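Local coordinates for glycoside hydrolase family protein (PDB 6Q2F) that probably hydrolyses terminal alpha-L-rhamnose from glycosylated substrates, as a glycoside hydrolase of the alpha-L-rhamnosidase family, at residues 1096-1108 with 1114-1128. Numbering follows the deposited sequence.
Sequences NTWVNRLIGDQQE and TWTAMPTYRADAPLR
CG of Asn1100 sits opposite its own carbonyl carbon and beside its backbone N (chi1 -74°), which aims the O and N-H of the carboxamide, in plane, at the backbone of Arg1128. Asn1100 OD1 takes Arg1128 N on a lone pair at 2.8 Å, and Asn1100 ND2 returns an almost straight bond of 3.0 Å to Arg1128 O, so the amide grips both backbone polar groups, N-H and C=O, as a strand partner would. Cut back to an alanine, this position would probably leave them without these mates and free the backbone at Arg1128 to shift from the helix. One turn on, Ile1103 pushes CD1 against Ala1125 CB (3.5 Å), while Val1099 CG1 lies over one face of the Tyr1121 ring and Leu1102 CD1 meets its edge. Farther along, Asp1105 OD2 accepts from Thr1114 N at 2.7 Å and from Thr1114 OG1 at 2.8 Å; its OD1 forms a salt bridge with Arg1101. This helix and the loop folding back along it connect strand 1086-1095 of one sheet with strand 1131-1140 of another, in a region galactose-binding-like by sequence family; Tyr1121 OH bonds Pro652 O, Arg1128 bridges Asp659 and Asp1056, and strand 1115-1116 pairs in parallel with 690-691.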
ATOM      1  N   ASN A1096       0.291 -32.117   3.372  1.00 30.85           N
ATOM      2  CA  ASN A1096       1.212 -31.228   4.072  1.00 30.65           C
ATOM      3  C   ASN A1096       1.858 -30.300   3.042  1.00 34.55           C
ATOM      4  O   ASN A1096       1.437 -30.253   1.885  1.00 35.69           O
ATOM      5  CB  ASN A1096       2.248 -32.029   4.858  1.00 30.28           C
ATOM      6  CG  ASN A1096       3.083 -32.923   3.967  1.00 38.50           C
ATOM      7  OD1 ASN A1096       2.714 -33.186   2.819  1.00 36.25           O
ATOM      8  ND2 ASN A1096       4.208 -33.411   4.495  1.00 34.71           N
ATOM      9  N   THR A1097       2.881 -29.559   3.468  1.00 36.57           N
ATOM     10  CA  THR A1097       3.616 -28.660   2.586  1.00 36.49           C
ATOM     11  C   THR A1097       4.795 -29.389   1.933  1.00 37.74           C
ATOM     12  O   THR A1097       5.151 -30.512   2.295  1.00 41.04           O
ATOM     13  CB  THR A1097       4.148 -27.447   3.347  1.00 33.39           C
ATOM     14  OG1 THR A1097       5.115 -27.883   4.312  1.00 36.40           O
ATOM     15  CG2 THR A1097       3.012 -26.671   4.045  1.00 27.18           C
ATOM     16  N   TRP A1098       5.416 -28.714   0.961  1.00 38.14           N
ATOM     17  CA  TRP A1098       6.622 -29.228   0.317  1.00 33.11           C
ATOM     18  C   TRP A1098       7.857 -29.164   1.193  1.00 32.69           C
ATOM     19  O   TRP A1098       8.910 -29.644   0.757  1.00 35.61           O
ATOM     20  CB  TRP A1098       6.929 -28.445  -0.961  1.00 28.83           C
ATOM     21  CG  TRP A1098       6.213 -28.942  -2.151  1.00 30.44           C
ATOM     22  CD1 TRP A1098       5.197 -28.305  -2.837  1.00 27.41           C
ATOM     23  CD2 TRP A1098       6.432 -30.189  -2.816  1.00 30.53           C
ATOM     24  NE1 TRP A1098       4.789 -29.092  -3.896  1.00 28.54           N
ATOM     25  CE2 TRP A1098       5.536 -30.246  -3.909  1.00 27.40           C
ATOM     26  CE3 TRP A1098       7.317 -31.260  -2.609  1.00 32.71           C
ATOM     27  CZ2 TRP A1098       5.485 -31.345  -4.780  1.00 27.76           C
ATOM     28  CZ3 TRP A1098       7.270 -32.346  -3.484  1.00 37.23           C
ATOM     29  CH2 TRP A1098       6.359 -32.380  -4.552  1.00 34.80           C
ATOM     30  N   VAL A1099       7.765 -28.586   2.393  1.00 36.63           N
ATOM     31  CA  VAL A1099       8.965 -28.259   3.162  1.00 38.38           C
ATOM     32  C   VAL A1099       9.801 -29.511   3.426  1.00 42.22           C
ATOM     33  O   VAL A1099      11.029 -29.511   3.261  1.00 46.04           O
ATOM     34  CB  VAL A1099       8.574 -27.553   4.474  1.00 39.12           C
ATOM     35  CG1 VAL A1099       9.764 -27.445   5.421  1.00 30.53           C
ATOM     36  CG2 VAL A1099       7.997 -26.181   4.177  1.00 33.25           C
ATOM     37  N   ASN A1100       9.146 -30.594   3.847  1.00 42.90           N
ATOM     38  CA  ASN A1100       9.876 -31.753   4.341  1.00 41.31           C
ATOM     39  C   ASN A1100      10.577 -32.485   3.203  1.00 40.46           C
ATOM     40  O   ASN A1100      11.713 -32.936   3.360  1.00 47.07           O
ATOM     41  CB  ASN A1100       8.922 -32.694   5.092  1.00 40.37           C
ATOM     42  CG  ASN A1100       8.507 -32.158   6.463  1.00 48.84           C
ATOM     43  OD1 ASN A1100       8.942 -31.086   6.886  1.00 42.36           O
ATOM     44  ND2 ASN A1100       7.660 -32.914   7.165  1.00 39.65           N
ATOM     45  N   ARG A1101       9.914 -32.626   2.052  1.00 34.36           N
ATOM     46  CA  ARG A1101      10.559 -33.253   0.896  1.00 39.72           C
ATOM     47  C   ARG A1101      11.684 -32.388   0.345  1.00 42.05           C
ATOM     48  O   ARG A1101      12.633 -32.913  -0.248  1.00 39.65           O
ATOM     49  CB  ARG A1101       9.529 -33.525  -0.203  1.00 37.78           C
ATOM     50  CG  ARG A1101      10.056 -34.392  -1.334  1.00 40.47           C
ATOM     51  CD  ARG A1101      10.516 -35.762  -0.779  1.00 40.84           C
ATOM     52  NE  ARG A1101      11.963 -35.860  -0.640  1.00 34.75           N
ATOM     53  CZ  ARG A1101      12.614 -36.974  -0.308  1.00 42.42           C
ATOM     54  NH1 ARG A1101      11.948 -38.093  -0.082  1.00 41.83           N
ATOM     55  NH2 ARG A1101      13.936 -36.972  -0.213  1.00 36.88           N
ATOM     56  N   LEU A1102      11.575 -31.068   0.500  1.00 38.43           N
ATOM     57  CA  LEU A1102      12.675 -30.185   0.140  1.00 32.06           C
ATOM     58  C   LEU A1102      13.861 -30.417   1.061  1.00 39.61           C
ATOM     59  O   LEU A1102      14.998 -30.561   0.604  1.00 48.70           O
ATOM     60  CB  LEU A1102      12.222 -28.722   0.205  1.00 31.01           C
ATOM     61  CG  LEU A1102      11.286 -28.193  -0.884  1.00 35.19           C
ATOM     62  CD1 LEU A1102      10.716 -26.845  -0.470  1.00 28.97           C
ATOM     63  CD2 LEU A1102      12.058 -28.053  -2.202  1.00 37.26           C
ATOM     64  N   ILE A1103      13.611 -30.447   2.372  1.00 44.93           N
ATOM     65  CA  ILE A1103      14.679 -30.780   3.307  1.00 45.86           C
ATOM     66  C   ILE A1103      15.227 -32.170   3.014  1.00 44.47           C
ATOM     67  O   ILE A1103      16.445 -32.375   2.966  1.00 48.40           O
ATOM     68  CB  ILE A1103      14.169 -30.653   4.747  1.00 42.81           C
ATOM     69  CG1 ILE A1103      13.774 -29.197   5.005  1.00 40.23           C
ATOM     70  CG2 ILE A1103      15.235 -31.161   5.713  1.00 39.88           C
ATOM     71  CD1 ILE A1103      12.968 -29.003   6.265  1.00 46.56           C
ATOM     72  N   GLY A1104      14.339 -33.135   2.774  1.00 44.70           N
ATOM     73  CA  GLY A1104      14.785 -34.489   2.492  1.00 43.20           C
ATOM     74  C   GLY A1104      15.716 -34.568   1.302  1.00 46.96           C
ATOM     75  O   GLY A1104      16.588 -35.435   1.247  1.00 45.61           O
ATOM     76  N   ASP A1105      15.565 -33.651   0.342  1.00 50.91           N
ATOM     77  CA  ASP A1105      16.402 -33.671  -0.853  1.00 50.06           C
ATOM     78  C   ASP A1105      17.788 -33.103  -0.609  1.00 51.69           C
ATOM     79  O   ASP A1105      18.674 -33.289  -1.449  1.00 56.13           O
ATOM     80  CB  ASP A1105      15.728 -32.914  -1.992  1.00 50.88           C
ATOM     81  CG  ASP A1105      14.760 -33.781  -2.768  1.00 48.97           C
ATOM     82  OD1 ASP A1105      14.500 -34.920  -2.334  1.00 52.64           O
ATOM     83  OD2 ASP A1105      14.251 -33.315  -3.807  1.00 55.59           O
ATOM     84  N   GLN A1106      17.999 -32.419   0.511  1.00 53.20           N
ATOM     85  CA  GLN A1106      19.319 -31.937   0.887  1.00 52.59           C
ATOM     86  C   GLN A1106      20.136 -32.969   1.644  1.00 55.29           C
ATOM     87  O   GLN A1106      21.316 -32.721   1.915  1.00 63.40           O
ATOM     88  CB  GLN A1106      19.194 -30.677   1.746  1.00 57.87           C
ATOM     89  CG  GLN A1106      18.634 -29.510   1.000  1.00 57.29           C
ATOM     90  CD  GLN A1106      19.532 -29.089  -0.137  1.00 68.55           C
ATOM     91  OE1 GLN A1106      19.115 -29.085  -1.293  1.00 71.05           O
ATOM     92  NE2 GLN A1106      20.778 -28.735   0.182  1.00 70.85           N
ATOM     93  N   GLN A1107      19.541 -34.103   2.001  1.00 54.06           N
ATOM     94  CA  GLN A1107      20.250 -35.093   2.800  1.00 57.92           C
ATOM     95  C   GLN A1107      21.288 -35.808   1.943  1.00 66.41           C
ATOM     96  O   GLN A1107      21.069 -36.053   0.755  1.00 65.10           O
ATOM     97  CB  GLN A1107      19.271 -36.106   3.403  1.00 57.27           C
ATOM     98  CG  GLN A1107      18.162 -35.503   4.250  1.00 56.50           C
ATOM     99  CD  GLN A1107      18.681 -34.580   5.334  1.00 58.76           C
ATOM    100  OE1 GLN A1107      18.258 -33.420   5.439  1.00 64.74           O
ATOM    101  NE2 GLN A1107      19.591 -35.084   6.150  1.00 55.61           N
ATOM    102  N   GLU A1108      22.429 -36.127   2.555  1.00 70.45           N
ATOM    103  CA  GLU A1108      23.466 -36.883   1.861  1.00 69.44           C
ATOM    104  C   GLU A1108      22.900 -38.192   1.331  1.00 70.60           C
ATOM    105  O   GLU A1108      22.240 -38.939   2.060  1.00 69.63           O
ATOM    106  CB  GLU A1108      24.643 -37.151   2.801  1.00 71.30           C
ATOM    107  CG  GLU A1108      25.634 -36.004   2.903  1.00 78.53           C
ATOM    108  CD  GLU A1108      27.067 -36.469   2.695  1.00 93.72           C
ATOM    109  OE1 GLU A1108      27.568 -36.354   1.555  1.00 94.43           O
ATOM    110  OE2 GLU A1108      27.680 -36.977   3.664  1.00 96.52           O
ATOM    111  N   THR A1114      12.441 -33.181  -5.760  1.00 44.11           N
ATOM    112  CA  THR A1114      12.015 -31.820  -6.033  1.00 45.18           C
ATOM    113  C   THR A1114      12.984 -31.106  -6.962  1.00 41.72           C
ATOM    114  O   THR A1114      14.152 -31.478  -7.091  1.00 40.84           O
ATOM    115  CB  THR A1114      11.879 -30.995  -4.751  1.00 41.31           C
ATOM    116  OG1 THR A1114      13.186 -30.771  -4.201  1.00 47.22           O
ATOM    117  CG2 THR A1114      10.996 -31.713  -3.739  1.00 51.66           C
ATOM    118  N   TRP A1115      12.460 -30.063  -7.599  1.00 37.67           N
ATOM    119  CA  TRP A1115      13.233 -29.064  -8.324  1.00 33.94           C
ATOM    120  C   TRP A1115      12.723 -27.683  -7.940  1.00 36.10           C
ATOM    121  O   TRP A1115      11.507 -27.443  -7.941  1.00 37.02           O
ATOM    122  CB  TRP A1115      13.117 -29.256  -9.836  1.00 38.57           C
ATOM    123  CG  TRP A1115      13.988 -28.308 -10.626  1.00 39.80           C
ATOM    124  CD1 TRP A1115      15.209 -28.591 -11.169  1.00 36.57           C
ATOM    125  CD2 TRP A1115      13.712 -26.938 -10.945  1.00 35.36           C
ATOM    126  NE1 TRP A1115      15.704 -27.486 -11.812  1.00 38.31           N
ATOM    127  CE2 TRP A1115      14.803 -26.458 -11.694  1.00 35.96           C
ATOM    128  CE3 TRP A1115      12.641 -26.071 -10.679  1.00 28.44           C
ATOM    129  CZ2 TRP A1115      14.864 -25.149 -12.177  1.00 38.57           C
ATOM    130  CZ3 TRP A1115      12.707 -24.767 -11.153  1.00 38.44           C
ATOM    131  CH2 TRP A1115      13.810 -24.320 -11.900  1.00 35.13           C
ATOM    132  N   THR A1116      13.648 -26.792  -7.580  1.00 35.75           N
ATOM    133  CA  THR A1116      13.378 -25.370  -7.419  1.00 34.68           C
ATOM    134  C   THR A1116      14.511 -24.611  -8.094  1.00 40.30           C
ATOM    135  O   THR A1116      15.598 -25.153  -8.297  1.00 38.86           O
ATOM    136  CB  THR A1116      13.286 -24.927  -5.950  1.00 37.42           C
ATOM    137  OG1 THR A1116      14.557 -25.119  -5.313  1.00 40.19           O
ATOM    138  CG2 THR A1116      12.202 -25.718  -5.194  1.00 35.73           C
ATOM    139  N   ALA A1117      14.257 -23.332  -8.403  1.00 51.24           N
ATOM    140  CA  ALA A1117      15.253 -22.514  -9.091  1.00 49.11           C
ATOM    141  C   ALA A1117      16.488 -22.284  -8.225  1.00 56.14           C
ATOM    142  O   ALA A1117      17.620 -22.485  -8.681  1.00 56.31           O
ATOM    143  CB  ALA A1117      14.638 -21.181  -9.504  1.00 43.02           C
HETATM  144  N   MSE A1118      16.293 -21.840  -6.985  1.00 58.47           N
HETATM  145  CA  MSE A1118      17.394 -21.601  -6.058  1.00 62.35           C
HETATM  146  C   MSE A1118      17.201 -22.524  -4.852  1.00 57.08           C
HETATM  147  O   MSE A1118      16.128 -23.105  -4.679  1.00 45.30           O
HETATM  148  CB  MSE A1118      17.459 -20.121  -5.635  1.00 84.98           C
HETATM  149  CG  MSE A1118      17.911 -19.134  -6.726  1.00106.04           C
HETATM  150 SE   MSE A1118      19.625 -19.501  -7.614  1.00127.50          SE
HETATM  151  CE  MSE A1118      20.847 -19.489  -6.099  1.00128.14           C
ATOM    152  N   PRO A1119      18.231 -22.712  -4.032  1.00 63.29           N
ATOM    153  CA  PRO A1119      18.072 -23.608  -2.882  1.00 62.34           C
ATOM    154  C   PRO A1119      17.132 -23.008  -1.848  1.00 54.45           C
ATOM    155  O   PRO A1119      17.009 -21.789  -1.712  1.00 56.91           O
ATOM    156  CB  PRO A1119      19.499 -23.767  -2.339  1.00 64.98           C
ATOM    157  CG  PRO A1119      20.243 -22.580  -2.865  1.00 69.56           C
ATOM    158  CD  PRO A1119      19.623 -22.250  -4.188  1.00 64.64           C
ATOM    159  N   THR A1120      16.431 -23.888  -1.139  1.00 47.96           N
ATOM    160  CA  THR A1120      15.388 -23.468  -0.213  1.00 45.32           C
ATOM    161  C   THR A1120      15.746 -23.748   1.238  1.00 50.01           C
ATOM    162  O   THR A1120      15.680 -22.847   2.077  1.00 61.23           O
ATOM    163  CB  THR A1120      14.056 -24.155  -0.565  1.00 39.87           C
ATOM    164  OG1 THR A1120      14.193 -25.571  -0.407  1.00 44.03           O
ATOM    165  CG2 THR A1120      13.644 -23.855  -2.011  1.00 35.22           C
ATOM    166  N   TYR A1121      16.135 -24.975   1.562  1.00 45.25           N
ATOM    167  CA  TYR A1121      16.434 -25.332   2.938  1.00 42.66           C
ATOM    168  C   TYR A1121      17.780 -26.022   3.032  1.00 49.60           C
ATOM    169  O   TYR A1121      18.214 -26.705   2.105  1.00 54.57           O
ATOM    170  CB  TYR A1121      15.346 -26.240   3.532  1.00 43.25           C
ATOM    171  CG  TYR A1121      14.024 -25.536   3.636  1.00 40.53           C
ATOM    172  CD1 TYR A1121      13.709 -24.785   4.755  1.00 38.71           C
ATOM    173  CD2 TYR A1121      13.100 -25.593   2.599  1.00 38.07           C
ATOM    174  CE1 TYR A1121      12.503 -24.121   4.846  1.00 43.75           C
ATOM    175  CE2 TYR A1121      11.898 -24.934   2.680  1.00 40.79           C
ATOM    176  CZ  TYR A1121      11.603 -24.198   3.809  1.00 42.48           C
ATOM    177  OH  TYR A1121      10.402 -23.533   3.897  1.00 37.35           O
ATOM    178  N   ARG A1122      18.433 -25.821   4.170  1.00 55.95           N
ATOM    179  CA  ARG A1122      19.609 -26.593   4.531  1.00 54.08           C
ATOM    180  C   ARG A1122      19.185 -27.955   5.062  1.00 57.11           C
ATOM    181  O   ARG A1122      18.069 -28.131   5.554  1.00 58.93           O
ATOM    182  CB  ARG A1122      20.429 -25.855   5.590  1.00 53.27           C
ATOM    183  CG  ARG A1122      20.694 -24.399   5.276  1.00 63.22           C
ATOM    184  CD  ARG A1122      20.714 -23.567   6.555  1.00 69.54           C
ATOM    185  NE  ARG A1122      21.461 -24.238   7.615  1.00 78.04           N
ATOM    186  CZ  ARG A1122      22.788 -24.250   7.700  1.00 87.05           C
ATOM    187  NH1 ARG A1122      23.520 -23.617   6.789  1.00 92.51           N
ATOM    188  NH2 ARG A1122      23.388 -24.892   8.698  1.00 87.32           N
ATOM    189  N   ALA A1123      20.089 -28.929   4.959  1.00 52.41           N
ATOM    190  CA  ALA A1123      19.806 -30.241   5.523  1.00 53.39           C
ATOM    191  C   ALA A1123      19.559 -30.169   7.023  1.00 55.10           C
ATOM    192  O   ALA A1123      18.927 -31.072   7.576  1.00 51.36           O
ATOM    193  CB  ALA A1123      20.957 -31.204   5.209  1.00 57.65           C
ATOM    194  N   ASP A1124      20.044 -29.104   7.678  1.00 64.56           N
ATOM    195  CA  ASP A1124      19.757 -28.856   9.090  1.00 67.17           C
ATOM    196  C   ASP A1124      18.268 -28.724   9.358  1.00 56.86           C
ATOM    197  O   ASP A1124      17.801 -29.086  10.444  1.00 57.41           O
ATOM    198  CB  ASP A1124      20.399 -27.549   9.562  1.00 77.12           C
ATOM    199  CG  ASP A1124      21.862 -27.487   9.311  1.00 88.45           C
ATOM    200  OD1 ASP A1124      22.301 -27.868   8.203  1.00 99.36           O
ATOM    201  OD2 ASP A1124      22.564 -27.019  10.229  1.00 89.99           O
ATOM    202  N   ALA A1125      17.530 -28.152   8.399  1.00 53.42           N
ATOM    203  CA  ALA A1125      16.285 -27.455   8.679  1.00 48.14           C
ATOM    204  C   ALA A1125      15.334 -28.351   9.462  1.00 49.57           C
ATOM    205  O   ALA A1125      15.239 -29.553   9.171  1.00 46.22           O
ATOM    206  CB  ALA A1125      15.624 -26.981   7.386  1.00 42.26           C
ATOM    207  N   PRO A1126      14.669 -27.824  10.483  1.00 47.47           N
ATOM    208  CA  PRO A1126      13.717 -28.638  11.240  1.00 50.56           C
ATOM    209  C   PRO A1126      12.499 -28.959  10.385  1.00 45.00           C
ATOM    210  O   PRO A1126      11.984 -28.102   9.660  1.00 44.30           O
ATOM    211  CB  PRO A1126      13.356 -27.733  12.422  1.00 50.43           C
ATOM    212  CG  PRO A1126      13.545 -26.350  11.883  1.00 47.65           C
ATOM    213  CD  PRO A1126      14.720 -26.430  10.948  1.00 48.48           C
ATOM    214  N   LEU A1127      12.051 -30.213  10.454  1.00 39.33           N
ATOM    215  CA  LEU A1127      10.876 -30.618   9.694  1.00 46.09           C
ATOM    216  C   LEU A1127       9.598 -30.032  10.296  1.00 40.69           C
ATOM    217  O   LEU A1127       9.546 -29.661  11.467  1.00 44.51           O
ATOM    218  CB  LEU A1127      10.759 -32.138   9.645  1.00 48.92           C
ATOM    219  CG  LEU A1127      11.905 -32.884   8.979  1.00 51.86           C
ATOM    220  CD1 LEU A1127      11.623 -34.390   9.012  1.00 47.31           C
ATOM    221  CD2 LEU A1127      12.082 -32.394   7.560  1.00 50.02           C
ATOM    222  N   ARG A1128       8.549 -29.937   9.453  1.00 37.45           N
ATOM    223  CA  ARG A1128       7.246 -29.559   9.984  1.00 38.09           C
ATOM    224  C   ARG A1128       6.481 -30.809  10.416  1.00 41.99           C
ATOM    225  O   ARG A1128       6.612 -31.861   9.788  1.00 44.55           O
ATOM    226  CB  ARG A1128       6.430 -28.795   8.937  1.00 40.01           C
ATOM    227  CG  ARG A1128       6.933 -27.373   8.662  1.00 42.45           C
ATOM    228  CD  ARG A1128       6.236 -26.729   7.478  1.00 40.59           C
ATOM    229  NE  ARG A1128       4.784 -26.760   7.614  1.00 42.10           N
ATOM    230  CZ  ARG A1128       3.999 -25.688   7.725  1.00 48.08           C
ATOM    231  NH1 ARG A1128       4.515 -24.458   7.711  1.00 45.64           N
ATOM    232  NH2 ARG A1128       2.685 -25.852   7.836  1.00 41.00           N
TER
HETATM  233  O   HOH W   1       4.776 -31.564   7.228  1.00 43.40           O
HETATM  234  O   HOH W   2       3.729 -29.141   6.339  1.00 46.63           O